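Histidinol-phosphate aminotransferase (Clostridium acetobutylicum, PDB 3FTB) probably transfers an amino group between histidinol phosphate and an oxo acid, using pyridoxal 5'-phosphate as cofactor. Local coordinates at residues I150-N155 / I182-I187. Residues are numbered along the deposited sequence; the frame is centred on the assembly and turned at random.
Sequences IGNPNN and IDEAFI. With PO4 (phosphate ion), chain F.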
loop_
_atom_site.group_PDB
_atom_site.type_symbol
_atom_site.label_atom_id
_atom_site.label_comp_id
_atom_site.label_asym_id
_atom_site.label_seq_id
_atom_site.Cartn_x
_atom_site.Cartn_y
_atom_site.Cartn_z
ATOM N N ILE A 150 -6.682 -18.524 -12.718
ATOM C CA ILE A 150 -6.604 -19.897 -12.256
ATOM C C ILE A 150 -5.433 -20.017 -11.276
ATOM O O ILE A 150 -4.374 -19.471 -11.508
ATOM C CB ILE A 150 -6.443 -20.853 -13.462
ATOM C CG1 ILE A 150 -6.530 -22.314 -13.034
ATOM C CG2 ILE A 150 -5.133 -20.591 -14.192
ATOM C CD1 ILE A 150 -6.482 -23.273 -14.203
ATOM N N GLY A 151 -5.638 -20.707 -10.160
ATOM C CA GLY A 151 -4.596 -20.849 -9.158
ATOM C C GLY A 151 -3.630 -21.983 -9.455
ATOM O O GLY A 151 -4.017 -23.041 -9.943
ATOM N N ASN A 152 -2.358 -21.752 -9.157
ATOM C CA ASN A 152 -1.335 -22.764 -9.335
ATOM C C ASN A 152 -0.318 -22.695 -8.206
ATOM O O ASN A 152 0.655 -21.948 -8.314
ATOM C CB ASN A 152 -0.583 -22.525 -10.640
ATOM C CG ASN A 152 0.369 -23.666 -10.972
ATOM O OD1 ASN A 152 0.139 -24.810 -10.569
ATOM N ND2 ASN A 152 1.431 -23.370 -11.713
ATOM N N PRO A 153 -0.518 -23.492 -7.134
ATOM C CA PRO A 153 -1.631 -24.431 -6.963
ATOM C C PRO A 153 -2.898 -23.744 -6.456
ATOM O O PRO A 153 -2.831 -22.675 -5.869
ATOM C CB PRO A 153 -1.113 -25.423 -5.898
ATOM C CG PRO A 153 0.157 -24.858 -5.383
ATOM C CD PRO A 153 0.394 -23.521 -5.980
ATOM N N ASN A 154 -4.045 -24.364 -6.680
ATOM C CA ASN A 154 -5.313 -23.759 -6.279
ATOM C C ASN A 154 -5.764 -23.995 -4.829
ATOM O O ASN A 154 -5.809 -25.125 -4.352
ATOM C CB ASN A 154 -6.428 -24.185 -7.229
ATOM C CG ASN A 154 -7.658 -23.309 -7.111
ATOM O OD1 ASN A 154 -7.583 -22.086 -7.237
ATOM N ND2 ASN A 154 -8.804 -23.936 -6.888
ATOM N N ASN A 155 -6.091 -22.899 -4.153
ATOM C CA ASN A 155 -6.761 -22.899 -2.864
ATOM C C ASN A 155 -8.273 -23.085 -3.103
ATOM O O ASN A 155 -8.883 -22.282 -3.808
ATOM C CB ASN A 155 -6.467 -21.549 -2.202
ATOM C CG ASN A 155 -7.395 -21.238 -1.023
ATOM O OD1 ASN A 155 -8.080 -22.110 -0.499
ATOM N ND2 ASN A 155 -7.399 -19.976 -0.600
ATOM N N ILE A 182 -2.411 -16.249 -13.754
ATOM C CA ILE A 182 -2.123 -17.390 -12.890
ATOM C C ILE A 182 -1.575 -16.989 -11.531
ATOM O O ILE A 182 -0.445 -16.498 -11.428
ATOM C CB ILE A 182 -1.141 -18.375 -13.535
ATOM C CG1 ILE A 182 -1.604 -18.741 -14.934
ATOM C CG2 ILE A 182 -1.099 -19.662 -12.749
ATOM C CD1 ILE A 182 -0.870 -19.934 -15.501
ATOM N N ASP A 183 -2.383 -17.217 -10.496
ATOM C CA ASP A 183 -2.008 -16.915 -9.118
ATOM C C ASP A 183 -1.093 -18.010 -8.538
ATOM O O ASP A 183 -1.539 -19.127 -8.235
ATOM C CB ASP A 183 -3.278 -16.743 -8.283
ATOM C CG ASP A 183 -3.006 -16.691 -6.789
ATOM O OD1 ASP A 183 -1.823 -16.730 -6.388
ATOM O OD2 ASP A 183 -3.987 -16.618 -6.016
ATOM N N GLU A 184 0.191 -17.687 -8.396
ATOM C CA GLU A 184 1.185 -18.663 -7.960
ATOM C C GLU A 184 1.780 -18.337 -6.597
ATOM O O GLU A 184 2.960 -18.574 -6.353
ATOM C CB GLU A 184 2.300 -18.778 -9.003
ATOM C CG GLU A 184 1.896 -19.575 -10.247
ATOM C CD GLU A 184 3.067 -19.841 -11.155
ATOM O OE1 GLU A 184 4.242 -19.544 -10.786
ATOM O OE2 GLU A 184 2.803 -20.354 -12.251
ATOM N N ALA A 185 0.951 -17.811 -5.703
ATOM C CA ALA A 185 1.422 -17.328 -4.410
ATOM C C ALA A 185 1.924 -18.466 -3.538
ATOM O O ALA A 185 2.677 -18.244 -2.586
ATOM C CB ALA A 185 0.317 -16.569 -3.699
ATOM N N PHE A 186 1.504 -19.684 -3.875
ATOM C CA PHE A 186 1.854 -20.869 -3.107
ATOM C C PHE A 186 2.900 -21.699 -3.835
ATOM O O PHE A 186 3.534 -22.563 -3.224
ATOM C CB PHE A 186 0.622 -21.745 -2.857
ATOM C CG PHE A 186 -0.305 -21.221 -1.791
ATOM C CD1 PHE A 186 0.096 -21.171 -0.464
ATOM C CD2 PHE A 186 -1.593 -20.807 -2.115
ATOM C CE1 PHE A 186 -0.763 -20.708 0.527
ATOM C CE2 PHE A 186 -2.460 -20.344 -1.133
ATOM C CZ PHE A 186 -2.043 -20.297 0.193
ATOM N N ILE A 187 3.075 -21.431 -5.129
ATOM C CA ILE A 187 3.907 -22.261 -5.993
ATOM C C ILE A 187 5.263 -22.578 -5.366
ATOM O O ILE A 187 5.968 -23.478 -5.816
ATOM C CB ILE A 187 4.159 -21.591 -7.352
ATOM C CG1 ILE A 187 4.486 -22.632 -8.429
ATOM C CG2 ILE A 187 5.301 -20.607 -7.228
ATOM C CD1 ILE A 187 3.286 -23.417 -8.945
HETATM P P PO4 F . -8.352 -18.179 2.507
HETATM O O1 PO4 F . -7.827 -16.759 2.537
HETATM O O2 PO4 F . -9.598 -18.242 1.656
HETATM O O3 PO4 F . -7.293 -19.084 1.924
HETATM O O4 PO4 F . -8.671 -18.623 3.918
HETATM O O HOH W 1 -1.411 -20.497 -5.457
#
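Ile150 and Gly151 run parallel to Ile182 and Asp183 at the ends of two adjacent strands. Asp183 N donates to Ile150 O (3.2 Å), and Asn152 N returns a nearly straight bond to Asp183 O at 2.9 Å, N-H...O angle 176°. The peptide before Pro153 is cis and turns the chain after the Asn152 bond. One water donates to both Pro153 O (2.6 Å) and Asp183 O, linking the loop after strand 147-151 to the end of the neighbouring strand.

Strand 147-151, helix 163-176 and strand 179-183 form a beta-alpha-beta unit in the central seven-stranded sheet, and the contact lies where both strands give way to loops. In aminotransferases of this fold type the aspartate at this strand end faces the pyridine nitrogen of pyridoxal phosphate; the placement of Asp183 is consistent with that role. Tyr111 holds its OD2, while OD1 accepts from Ala185 N, closing an Asx turn.

Asn152 and Glu184 extend alongside each other, their amide and carboxylate planes 78° apart, joined by a weak bond from ND2 to OE2 of 3.4 Å. Stronger partners fix both groups: Ser195 O takes Asn152 ND2, Ile161 N serves its OD1, and Glu184 is gripped by Phe197 N and, through a salt bridge, Arg211. With CG1 anti to the backbone N (chi1 -156°), Ile187 puts CD1 between the backbone O and the side-chain amide of Asn152, 3.1 Å from that O. Ile182 CG2 packs 3.6 Å from Asn152 CB, just past the strand end. Pro153 CD rests 3.6 Å from Phe186 CB, the two side chains crossing at about a right angle. Farther along, Asn155 ND2 makes a strongly bent, hence weak, bond of 2.7 Å to O3 of a phosphate ion, probably from the crystallisation liquor, which Arg324 and Arg338 also bind.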